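Local structure of major royal jelly protein 1 (Apis mellifera, 5YYL) at residues D251-L265 with S268-T280. The protein is the most abundant protein of royal jelly, binds sterol and probably serves as a nutrient in the food of developing bee larvae. Residues are numbered along the deposited sequence; the frame is centred on the assembly and turned at random.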
loop_
_atom_site.group_PDB
_atom_site.type_symbol
_atom_site.label_atom_id
_atom_site.label_comp_id
_atom_site.label_asym_id
_atom_site.label_seq_id
_atom_site.Cartn_x
_atom_site.Cartn_y
_atom_site.Cartn_z
ATOM N N ASP A 251 -52.852 21.228 -10.831
ATOM C CA ASP A 251 -51.575 21.905 -10.608
ATOM C C ASP A 251 -50.850 22.100 -11.941
ATOM O O ASP A 251 -50.952 21.264 -12.846
ATOM C CB ASP A 251 -50.685 21.100 -9.645
ATOM C CG ASP A 251 -51.286 20.961 -8.259
ATOM O OD1 ASP A 251 -51.473 21.986 -7.580
ATOM O OD2 ASP A 251 -51.549 19.818 -7.836
ATOM N N GLY A 252 -50.126 23.217 -12.039
ATOM C CA GLY A 252 -49.346 23.587 -13.231
ATOM C C GLY A 252 -47.855 23.333 -13.093
ATOM O O GLY A 252 -47.447 22.277 -12.601
ATOM N N ILE A 253 -47.047 24.302 -13.522
ATOM C CA ILE A 253 -45.578 24.146 -13.614
ATOM C C ILE A 253 -44.925 23.572 -12.361
ATOM O O ILE A 253 -44.936 24.166 -11.293
ATOM C CB ILE A 253 -44.872 25.464 -14.032
ATOM C CG1 ILE A 253 -43.390 25.223 -14.297
ATOM C CG2 ILE A 253 -45.089 26.586 -13.026
ATOM C CD1 ILE A 253 -42.700 26.408 -14.929
ATOM N N SER A 254 -44.377 22.376 -12.523
ATOM C CA SER A 254 -43.408 21.786 -11.593
ATOM C C SER A 254 -42.469 20.844 -12.377
ATOM O O SER A 254 -42.399 20.922 -13.605
ATOM C CB SER A 254 -44.129 21.053 -10.454
ATOM O OG SER A 254 -43.328 21.096 -9.282
ATOM N N GLY A 255 -41.753 19.968 -11.683
ATOM C CA GLY A 255 -40.851 19.041 -12.334
ATOM C C GLY A 255 -39.826 19.735 -13.214
ATOM O O GLY A 255 -39.641 19.367 -14.369
ATOM N N MET A 256 -39.144 20.732 -12.663
ATOM C CA MET A 256 -38.115 21.440 -13.412
ATOM C C MET A 256 -36.780 20.685 -13.413
ATOM O O MET A 256 -36.509 19.886 -12.524
ATOM C CB MET A 256 -37.928 22.842 -12.858
ATOM C CG MET A 256 -39.168 23.710 -12.999
ATOM S SD MET A 256 -38.741 25.468 -12.973
ATOM C CE MET A 256 -37.917 25.603 -11.393
ATOM N N ALA A 257 -35.961 20.971 -14.423
ATOM C CA ALA A 257 -34.629 20.394 -14.567
ATOM C C ALA A 257 -33.797 21.167 -15.572
ATOM O O ALA A 257 -34.132 21.211 -16.751
ATOM C CB ALA A 257 -34.720 18.953 -15.013
ATOM N N LEU A 258 -32.699 21.742 -15.098
ATOM C CA LEU A 258 -31.780 22.510 -15.918
ATOM C C LEU A 258 -30.753 21.595 -16.561
ATOM O O LEU A 258 -30.105 20.821 -15.870
ATOM C CB LEU A 258 -31.070 23.533 -15.033
ATOM C CG LEU A 258 -30.193 24.580 -15.697
ATOM C CD1 LEU A 258 -31.022 25.445 -16.632
ATOM C CD2 LEU A 258 -29.578 25.422 -14.595
ATOM N N SER A 259 -30.608 21.676 -17.883
ATOM C CA SER A 259 -29.542 20.953 -18.594
ATOM C C SER A 259 -28.219 21.674 -18.396
ATOM O O SER A 259 -28.101 22.831 -18.792
ATOM C CB SER A 259 -29.834 20.855 -20.085
ATOM O OG SER A 259 -28.699 20.398 -20.796
ATOM N N PRO A 260 -27.211 21.000 -17.801
ATOM C CA PRO A 260 -25.886 21.618 -17.733
ATOM C C PRO A 260 -25.196 21.831 -19.077
ATOM O O PRO A 260 -24.259 22.605 -19.134
ATOM C CB PRO A 260 -25.067 20.617 -16.901
ATOM C CG PRO A 260 -26.059 19.789 -16.176
ATOM C CD PRO A 260 -27.224 19.690 -17.118
ATOM N N MET A 261 -25.623 21.134 -20.131
ATOM C CA MET A 261 -25.003 21.235 -21.461
ATOM C C MET A 261 -25.699 22.245 -22.384
ATOM O O MET A 261 -25.019 22.949 -23.112
ATOM C CB MET A 261 -24.881 19.827 -22.108
ATOM C CG MET A 261 -25.011 19.768 -23.633
ATOM S SD MET A 261 -25.063 18.071 -24.284
ATOM C CE MET A 261 -23.676 17.308 -23.462
ATOM N N THR A 262 -27.032 22.303 -22.370
ATOM C CA THR A 262 -27.796 23.195 -23.261
ATOM C C THR A 262 -28.366 24.455 -22.605
ATOM O O THR A 262 -28.824 25.355 -23.318
ATOM C CB THR A 262 -28.974 22.458 -23.934
ATOM O OG1 THR A 262 -30.003 22.218 -22.980
ATOM C CG2 THR A 262 -28.517 21.145 -24.531
ATOM N N ASN A 263 -28.379 24.513 -21.273
ATOM C CA ASN A 263 -29.020 25.606 -20.520
ATOM C C ASN A 263 -30.550 25.702 -20.692
ATOM O O ASN A 263 -31.157 26.714 -20.334
ATOM C CB ASN A 263 -28.355 26.965 -20.827
ATOM C CG ASN A 263 -26.869 26.957 -20.548
ATOM O OD1 ASN A 263 -26.450 27.370 -19.478
ATOM N ND2 ASN A 263 -26.067 26.461 -21.493
ATOM N N ASN A 264 -31.180 24.653 -21.215
ATOM C CA ASN A 264 -32.645 24.581 -21.249
ATOM C C ASN A 264 -33.162 24.176 -19.884
ATOM O O ASN A 264 -32.705 23.190 -19.328
ATOM C CB ASN A 264 -33.111 23.570 -22.269
ATOM C CG ASN A 264 -32.713 23.940 -23.666
ATOM O OD1 ASN A 264 -32.722 25.123 -24.051
ATOM N ND2 ASN A 264 -32.378 22.932 -24.450
ATOM N N LEU A 265 -34.084 24.961 -19.339
ATOM C CA LEU A 265 -34.826 24.589 -18.138
ATOM C C LEU A 265 -36.085 23.848 -18.586
ATOM O O LEU A 265 -37.078 24.466 -18.986
ATOM C CB LEU A 265 -35.189 25.838 -17.333
ATOM C CG LEU A 265 -36.074 25.648 -16.112
ATOM C CD1 LEU A 265 -35.342 24.803 -15.083
ATOM C CD2 LEU A 265 -36.451 27.008 -15.562
ATOM N N SER A 268 -42.895 20.946 -17.028
ATOM C CA SER A 268 -44.227 20.690 -17.556
ATOM C C SER A 268 -45.263 20.929 -16.485
ATOM O O SER A 268 -44.965 20.800 -15.310
ATOM C CB SER A 268 -44.345 19.261 -18.054
ATOM O OG SER A 268 -44.034 18.332 -17.041
ATOM N N PRO A 269 -46.486 21.311 -16.868
ATOM C CA PRO A 269 -47.518 21.336 -15.821
ATOM C C PRO A 269 -47.803 19.906 -15.325
ATOM O O PRO A 269 -47.686 18.953 -16.120
ATOM C CB PRO A 269 -48.741 21.959 -16.516
ATOM C CG PRO A 269 -48.287 22.434 -17.855
ATOM C CD PRO A 269 -47.000 21.753 -18.182
ATOM N N VAL A 270 -48.131 19.772 -14.035
ATOM C CA VAL A 270 -48.392 18.464 -13.405
ATOM C C VAL A 270 -49.544 17.764 -14.113
ATOM O O VAL A 270 -49.434 16.604 -14.488
ATOM C CB VAL A 270 -48.729 18.602 -11.895
ATOM C CG1 VAL A 270 -49.231 17.290 -11.287
ATOM C CG2 VAL A 270 -47.519 19.113 -11.117
ATOM N N ALA A 271 -50.639 18.485 -14.295
ATOM C CA ALA A 271 -51.721 17.996 -15.118
ATOM C C ALA A 271 -51.396 18.354 -16.565
ATOM O O ALA A 271 -51.881 19.337 -17.120
ATOM C CB ALA A 271 -53.036 18.605 -14.680
ATOM N N SER A 272 -50.565 17.527 -17.183
ATOM C CA SER A 272 -50.237 17.668 -18.608
ATOM C C SER A 272 -49.505 16.423 -19.030
ATOM O O SER A 272 -48.988 15.696 -18.184
ATOM C CB SER A 272 -49.358 18.896 -18.887
ATOM O OG SER A 272 -47.988 18.570 -18.801
ATOM N N THR A 273 -49.444 16.180 -20.335
ATOM C CA THR A 273 -48.652 15.067 -20.868
ATOM C C THR A 273 -47.569 15.589 -21.811
ATOM O O THR A 273 -47.091 14.875 -22.678
ATOM C CB THR A 273 -49.546 14.007 -21.540
ATOM O OG1 THR A 273 -50.135 14.542 -22.721
ATOM C CG2 THR A 273 -50.625 13.517 -20.563
ATOM N N SER A 274 -47.175 16.841 -21.585
ATOM C CA SER A 274 -46.275 17.569 -22.453
ATOM C C SER A 274 -44.886 17.689 -21.804
ATOM O O SER A 274 -44.748 17.503 -20.580
ATOM C CB SER A 274 -46.853 18.961 -22.685
ATOM O OG SER A 274 -48.197 18.905 -23.154
ATOM N N LEU A 275 -43.880 17.989 -22.627
ATOM C CA LEU A 275 -42.563 18.342 -22.146
ATOM C C LEU A 275 -42.139 19.667 -22.811
ATOM O O LEU A 275 -41.756 19.690 -23.984
ATOM C CB LEU A 275 -41.567 17.209 -22.432
ATOM N N TYR A 276 -42.241 20.761 -22.061
ATOM C CA TYR A 276 -41.824 22.091 -22.502
ATOM C C TYR A 276 -40.413 22.396 -22.032
ATOM O O TYR A 276 -39.859 21.665 -21.224
ATOM C CB TYR A 276 -42.743 23.167 -21.919
ATOM C CG TYR A 276 -44.200 22.971 -22.228
ATOM C CD1 TYR A 276 -44.632 22.822 -23.540
ATOM C CD2 TYR A 276 -45.158 22.952 -21.218
ATOM C CE1 TYR A 276 -45.979 22.663 -23.848
ATOM C CE2 TYR A 276 -46.503 22.762 -21.518
ATOM C CZ TYR A 276 -46.906 22.646 -22.832
ATOM O OH TYR A 276 -48.236 22.468 -23.103
ATOM N N TYR A 277 -39.855 23.500 -22.524
ATOM C CA TYR A 277 -38.644 24.086 -21.962
ATOM C C TYR A 277 -38.446 25.539 -22.364
ATOM O O TYR A 277 -39.003 26.004 -23.345
ATOM C CB TYR A 277 -37.404 23.268 -22.332
ATOM C CG TYR A 277 -36.989 23.245 -23.795
ATOM C CD1 TYR A 277 -35.977 24.074 -24.263
ATOM C CD2 TYR A 277 -37.566 22.348 -24.693
ATOM C CE1 TYR A 277 -35.572 24.039 -25.586
ATOM C CE2 TYR A 277 -37.171 22.311 -26.025
ATOM C CZ TYR A 277 -36.168 23.160 -26.460
ATOM O OH TYR A 277 -35.741 23.144 -27.769
ATOM N N VAL A 278 -37.631 26.241 -21.575
ATOM C CA VAL A 278 -37.218 27.613 -21.857
ATOM C C VAL A 278 -35.698 27.669 -21.802
ATOM O O VAL A 278 -35.111 27.177 -20.849
ATOM C CB VAL A 278 -37.842 28.602 -20.855
ATOM C CG1 VAL A 278 -37.374 28.394 -19.421
ATOM C CG2 VAL A 278 -37.562 30.038 -21.251
ATOM N N ASN A 279 -35.062 28.241 -22.825
ATOM C CA ASN A 279 -33.623 28.490 -22.728
ATOM C C ASN A 279 -33.393 29.653 -21.763
ATOM O O ASN A 279 -34.131 30.643 -21.775
ATOM C CB ASN A 279 -32.975 28.782 -24.078
ATOM C CG ASN A 279 -31.450 28.786 -23.998
ATOM O OD1 ASN A 279 -30.837 29.672 -23.383
ATOM N ND2 ASN A 279 -30.830 27.783 -24.604
ATOM N N THR A 280 -32.360 29.515 -20.934
ATOM C CA THR A 280 -32.067 30.474 -19.878
ATOM C C THR A 280 -31.057 31.563 -20.273
ATOM O O THR A 280 -30.896 32.527 -19.522
ATOM C CB THR A 280 -31.563 29.762 -18.606
ATOM O OG1 THR A 280 -30.419 28.968 -18.929
ATOM C CG2 THR A 280 -32.637 28.872 -18.036
#
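Ser268 and Ser254 face each other as an antiparallel hydrogen-bonded pair, yet unequally: Ser254 N gives a straight bond to Ser268 O at 3.3 Å, whereas the return bond from Ser268 N is weak. Beyond the backbone, Ser268 OG is bonded to Lys309 and Ser306, and Ser254 OG to Ser186. At the next pair, non-hydrogen-bonded, Pro269 stands opposite Ile253, and its CB lies over the backbone of the preceding Gly252, 3.7 Å from Gly252 CA. The chain then turns off. Val270 N reaches Gly252 O at 3.0 Å from above the carbonyl plane, while Val270 CG2, anti to its own carbonyl carbon, touches both that same oxygen and Ser254 CB. Ala271, centre of an inverse gamma turn, sends its N-H almost straight to Asp251 O (177°).

After the loop, residues 275-279 run along the other edge of strand 264-269. The Tyr277 side chain crosses the amide of Asn264 obliquely, Tyr277 CD1 3.3 Å from Asn264 CG, with the two planes 49° apart. Val278 exchanges two backbone bonds with Leu265, and Val278 CG1 packs on Leu265 CB at 4.0 Å. Asn279 ND2 makes a weak, bent bond to Asn264 OD1; the two amide planes are nearly perpendicular. Asn279 OD1 caps Glu281 N, just beyond the strand. Thr280 grips Asn263 O twice: Thr280 OG1 meets it in the carbonyl plane, on a lone pair, at 2.8 Å, and Thr280 N adds a tilted second bond. A chi1 of 56°, with OG1 between N and the carbonyl carbon, turns the hydroxyl to the oxygen that the backbone N-H of Thr280 also binds.

Two consecutive hairpins thus share strand 264-269, giving the first three strands of a four-stranded antiparallel meander, one blade of a beta-propeller.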